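Local structure of putative uncharacterized protein lp_3323 (Lactobacillus plantarum, 3DC7) at residues A[45-49]-A[50-54]; A[214-217]-A[218-222]. The protein is of unknown function but belongs to the GDSL-like lipase/acylhydrolase family of SGNH hydrolases, and so probably cleaves ester bonds. All coordinates share one frame; numbering follows the deposited sequence.

Overall arrangement
Running from the N terminus, the chain passes through strand 24-28 and enters helix 42-50, whose last turn and exit make contact 1 (residues 45-54) just before strand 56-59, an outermost strand of the parallel sheet within this chain. The other strands and helices follow, and the C-terminal helix 206-223 then carries contact 2 (residues 214-222). Both contacts are local, contact 1 closing the end of its helix and contact 2 spanning about two turns of its own, and they come in series, neither enclosing nor crossing the other. Their centres lie about 15 Å apart, yet the side chains meet: Trp50 NE1 donates a probable hydrogen bond to Gln217 OE1 (2.8 Å), and Leu46 packs on Leu216, so the two helices are joined.

Contact 1 of 2, residues A[45-49]-A[50-54]; sequences ILAAD and WDVER
Leu46 and Trp50, one helical turn apart, both hold CG anti to the carbonyl carbon (chi1 -63° and -66°), and this shared setting sends their side chains out side by side in the same direction. Leu46 CB then sits over the face of the indole, 4.1 Å from the centroid of the Trp50 six-membered ring and close to its normal, a CH-pi contact. CD2 of Leu46 reaches the same part of the ring, 4.1 Å from Trp50 CZ2. Leu46 O lies above the ring plane, offset toward the rim, 3.1 Å from Trp50 CG, and also accepts the backbone bond from Trp50 N (2.9 Å). Beyond Trp50 helix 42-50 ends in a Schellman motif: Asp51 turns to positive phi (47°), and two amides fold back into the last turn. Val52 N donates to Ala47 O at 3.3 Å, in the carbonyl plane and fairly straight, whereas Asp51 N meets Ala48 O at 3.2 Å from above the carbonyl plane. The apolar contact that goes with this reversal joins Ala47 CB to Val52 CG2 at 3.8 Å, while Val52 CG1 rests against Ala47 CA at the same distance. Further out, the indole N-H has its partner in Gln217 of helix 206-223, and Phe21 packs edge-to-face with the indole. Replacing Trp50 with an alanine would probably open a gap beside Leu46 and leave Gln217 OE1 without its indole donor. Val52 leans on Pro24 of strand 24-28, and Arg54 bridges to Asp56 and Asp82 as the chain heads into strand 56-59.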
# COMPACT_ATOMS: atom_id res chain seq x y z
N ILE A 45 -24.06 -8.53 -3.57
CA ILE A 45 -23.83 -7.51 -4.60
C ILE A 45 -22.86 -8.02 -5.67
O ILE A 45 -23.19 -7.99 -6.86
CB ILE A 45 -23.35 -6.17 -3.99
CG1 ILE A 45 -24.44 -5.60 -3.07
CG2 ILE A 45 -23.00 -5.15 -5.10
CD1 ILE A 45 -23.93 -4.69 -1.98
N LEU A 46 -21.69 -8.50 -5.26
CA LEU A 46 -20.69 -8.96 -6.22
C LEU A 46 -21.11 -10.20 -6.98
O LEU A 46 -20.85 -10.30 -8.18
CB LEU A 46 -19.33 -9.18 -5.55
CG LEU A 46 -18.70 -7.92 -4.96
CD1 LEU A 46 -17.66 -8.32 -3.98
CD2 LEU A 46 -18.13 -7.03 -6.03
N ALA A 47 -21.74 -11.15 -6.30
CA ALA A 47 -22.16 -12.38 -6.97
C ALA A 47 -23.13 -12.08 -8.11
O ALA A 47 -23.05 -12.70 -9.17
CB ALA A 47 -22.77 -13.36 -5.98
N ALA A 48 -24.03 -11.12 -7.88
CA ALA A 48 -24.99 -10.66 -8.90
C ALA A 48 -24.30 -9.96 -10.08
O ALA A 48 -24.57 -10.28 -11.23
CB ALA A 48 -26.04 -9.75 -8.27
N ASP A 49 -23.40 -9.02 -9.78
CA ASP A 49 -22.62 -8.31 -10.79
C ASP A 49 -21.74 -9.23 -11.63
O ASP A 49 -21.49 -8.96 -12.80
CB ASP A 49 -21.73 -7.25 -10.15
CG ASP A 49 -22.51 -6.15 -9.47
OD1 ASP A 49 -23.76 -6.10 -9.61
OD2 ASP A 49 -21.87 -5.32 -8.77
N TRP A 50 -21.25 -10.31 -11.01
CA TRP A 50 -20.35 -11.23 -11.69
C TRP A 50 -21.09 -12.31 -12.47
O TRP A 50 -20.47 -13.03 -13.25
CB TRP A 50 -19.42 -11.90 -10.68
CG TRP A 50 -18.44 -10.99 -10.00
CD1 TRP A 50 -18.14 -9.69 -10.34
CD2 TRP A 50 -17.60 -11.31 -8.89
NE1 TRP A 50 -17.18 -9.19 -9.49
CE2 TRP A 50 -16.83 -10.17 -8.60
CE3 TRP A 50 -17.43 -12.46 -8.11
CZ2 TRP A 50 -15.91 -10.14 -7.54
CZ3 TRP A 50 -16.52 -12.43 -7.07
CH2 TRP A 50 -15.77 -11.27 -6.80
N ASP A 51 -22.40 -12.42 -12.26
CA ASP A 51 -23.23 -13.52 -12.78
C ASP A 51 -22.55 -14.86 -12.52
O ASP A 51 -22.18 -15.59 -13.44
CB ASP A 51 -23.59 -13.33 -14.26
CG ASP A 51 -24.69 -14.29 -14.73
OD1 ASP A 51 -25.84 -14.22 -14.21
OD2 ASP A 51 -24.40 -15.12 -15.62
N VAL A 52 -22.39 -15.16 -11.24
CA VAL A 52 -21.67 -16.35 -10.81
C VAL A 52 -22.46 -17.61 -11.14
O VAL A 52 -23.69 -17.61 -11.19
CB VAL A 52 -21.32 -16.30 -9.29
CG1 VAL A 52 -20.42 -15.12 -8.99
CG2 VAL A 52 -22.59 -16.24 -8.42
N GLU A 53 -21.70 -18.66 -11.41
CA GLU A 53 -22.21 -20.00 -11.57
C GLU A 53 -22.67 -20.48 -10.19
O GLU A 53 -23.76 -21.05 -10.06
CB GLU A 53 -21.09 -20.85 -12.19
CG GLU A 53 -21.16 -22.36 -12.02
CD GLU A 53 -19.90 -23.07 -12.55
OE1 GLU A 53 -19.01 -22.39 -13.13
OE2 GLU A 53 -19.80 -24.31 -12.39
N ARG A 54 -21.87 -20.22 -9.17
CA ARG A 54 -22.30 -20.42 -7.78
C ARG A 54 -21.46 -19.59 -6.80
O ARG A 54 -20.33 -19.24 -7.10
CB ARG A 54 -22.30 -21.90 -7.38
CG ARG A 54 -20.93 -22.53 -7.34
CD ARG A 54 -20.88 -23.69 -6.34
NE ARG A 54 -19.49 -23.97 -5.98
CZ ARG A 54 -18.67 -24.74 -6.68
NH1 ARG A 54 -19.09 -25.33 -7.80
NH2 ARG A 54 -17.43 -24.91 -6.27

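Contact 2 of 2, residues A[214-217]-A[218-222]; sequences RKLQ and SFLDS
The last turns of the C-terminal helix 206-223 are built from i to i+4 bonds, and three side-chain hydrogen bonds add to them. Gln217 and Asp221 are joined by a bond from Gln217 NE2 to Asp221 OD1 (3.1 Å, N-H...O 157°). Having CG anti to the backbone N (chi1 -171°) and the chain bent at chi2 brings NE2 of the Gln217 amide to Asp221 OD1; OD1 lies in the amide plane, but the NH2 meets it from above the carboxylate plane, the two planes being 47° apart. Val19 grips the same pair, its O taking Gln217 NE2 and its N giving to Asp221 OD1. Ser218 OG turns back to Arg214 O (3.2 Å), which Ser218 N approaches from the opposite face of the carbonyl plane; one turn on, Ser222 OG donates to Ser218 O (2.8 Å). On the buried side Leu216 CD1 touches Leu220 CG at 4.0 Å. Lys215 NZ bonds to His223 O of the second subunit, and Ser218 packs on Ser222 of that subunit. Leu216 touches Tyr42 of helix 42-50 and also Leu133, Ile135 and Leu178 of strands 132-136 and 177-179, while Phe219 lies on Leu133 and Leu178.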
# COMPACT_ATOMS: atom_id res chain seq x y z
N ARG A 214 -18.02 -1.98 -3.35
CA ARG A 214 -17.26 -1.04 -4.19
C ARG A 214 -15.76 -1.11 -3.89
O ARG A 214 -14.94 -1.16 -4.80
CB ARG A 214 -17.79 0.37 -4.02
CG ARG A 214 -19.20 0.56 -4.56
CD ARG A 214 -19.59 2.03 -4.65
NE ARG A 214 -19.81 2.64 -3.34
CZ ARG A 214 -21.01 2.94 -2.84
NH1 ARG A 214 -22.13 2.70 -3.52
NH2 ARG A 214 -21.09 3.51 -1.65
N LYS A 215 -15.41 -1.14 -2.61
CA LYS A 215 -14.00 -1.18 -2.21
C LYS A 215 -13.35 -2.46 -2.67
O LYS A 215 -12.20 -2.44 -3.11
CB LYS A 215 -13.85 -0.99 -0.69
CG LYS A 215 -14.14 0.44 -0.21
CD LYS A 215 -13.14 1.45 -0.80
CE LYS A 215 -13.60 2.91 -0.58
NZ LYS A 215 -14.30 3.48 -1.78
N LEU A 216 -14.08 -3.57 -2.58
CA LEU A 216 -13.55 -4.86 -2.99
C LEU A 216 -13.37 -4.95 -4.51
O LEU A 216 -12.34 -5.42 -4.97
CB LEU A 216 -14.43 -6.01 -2.47
CG LEU A 216 -14.11 -7.47 -2.82
CD1 LEU A 216 -12.65 -7.84 -2.58
CD2 LEU A 216 -15.01 -8.37 -1.97
N GLN A 217 -14.35 -4.50 -5.28
CA GLN A 217 -14.21 -4.52 -6.74
C GLN A 217 -13.00 -3.70 -7.20
O GLN A 217 -12.21 -4.17 -8.02
CB GLN A 217 -15.50 -4.08 -7.45
CG GLN A 217 -15.49 -4.29 -8.97
CD GLN A 217 -15.52 -5.77 -9.38
OE1 GLN A 217 -16.41 -6.52 -8.99
NE2 GLN A 217 -14.56 -6.18 -10.17
N SER A 218 -12.84 -2.49 -6.64
CA SER A 218 -11.71 -1.61 -6.97
C SER A 218 -10.41 -2.34 -6.71
O SER A 218 -9.51 -2.30 -7.53
CB SER A 218 -11.72 -0.35 -6.12
OG SER A 218 -12.79 0.48 -6.47
N PHE A 219 -10.33 -2.99 -5.55
CA PHE A 219 -9.13 -3.69 -5.13
C PHE A 219 -8.80 -4.83 -6.10
O PHE A 219 -7.65 -5.01 -6.49
CB PHE A 219 -9.27 -4.20 -3.69
CG PHE A 219 -7.98 -4.74 -3.12
CD1 PHE A 219 -7.07 -3.89 -2.51
CD2 PHE A 219 -7.68 -6.09 -3.20
CE1 PHE A 219 -5.88 -4.37 -2.01
CE2 PHE A 219 -6.48 -6.58 -2.70
CZ PHE A 219 -5.59 -5.71 -2.09
N LEU A 220 -9.82 -5.58 -6.49
CA LEU A 220 -9.64 -6.70 -7.40
C LEU A 220 -9.16 -6.22 -8.77
O LEU A 220 -8.25 -6.83 -9.35
CB LEU A 220 -10.94 -7.51 -7.54
CG LEU A 220 -11.40 -8.27 -6.31
CD1 LEU A 220 -12.80 -8.81 -6.54
CD2 LEU A 220 -10.46 -9.42 -5.96
N ASP A 221 -9.75 -5.14 -9.26
CA ASP A 221 -9.36 -4.51 -10.53
C ASP A 221 -7.89 -4.09 -10.55
O ASP A 221 -7.24 -4.16 -11.59
CB ASP A 221 -10.25 -3.31 -10.84
CG ASP A 221 -11.69 -3.71 -11.20
OD1 ASP A 221 -11.96 -4.91 -11.40
OD2 ASP A 221 -12.57 -2.82 -11.28
N SER A 222 -7.36 -3.67 -9.40
CA SER A 222 -6.01 -3.12 -9.28
C SER A 222 -4.97 -4.17 -8.91
O SER A 222 -3.77 -3.87 -8.87
CB SER A 222 -5.99 -2.00 -8.23
OG SER A 222 -7.09 -1.12 -8.40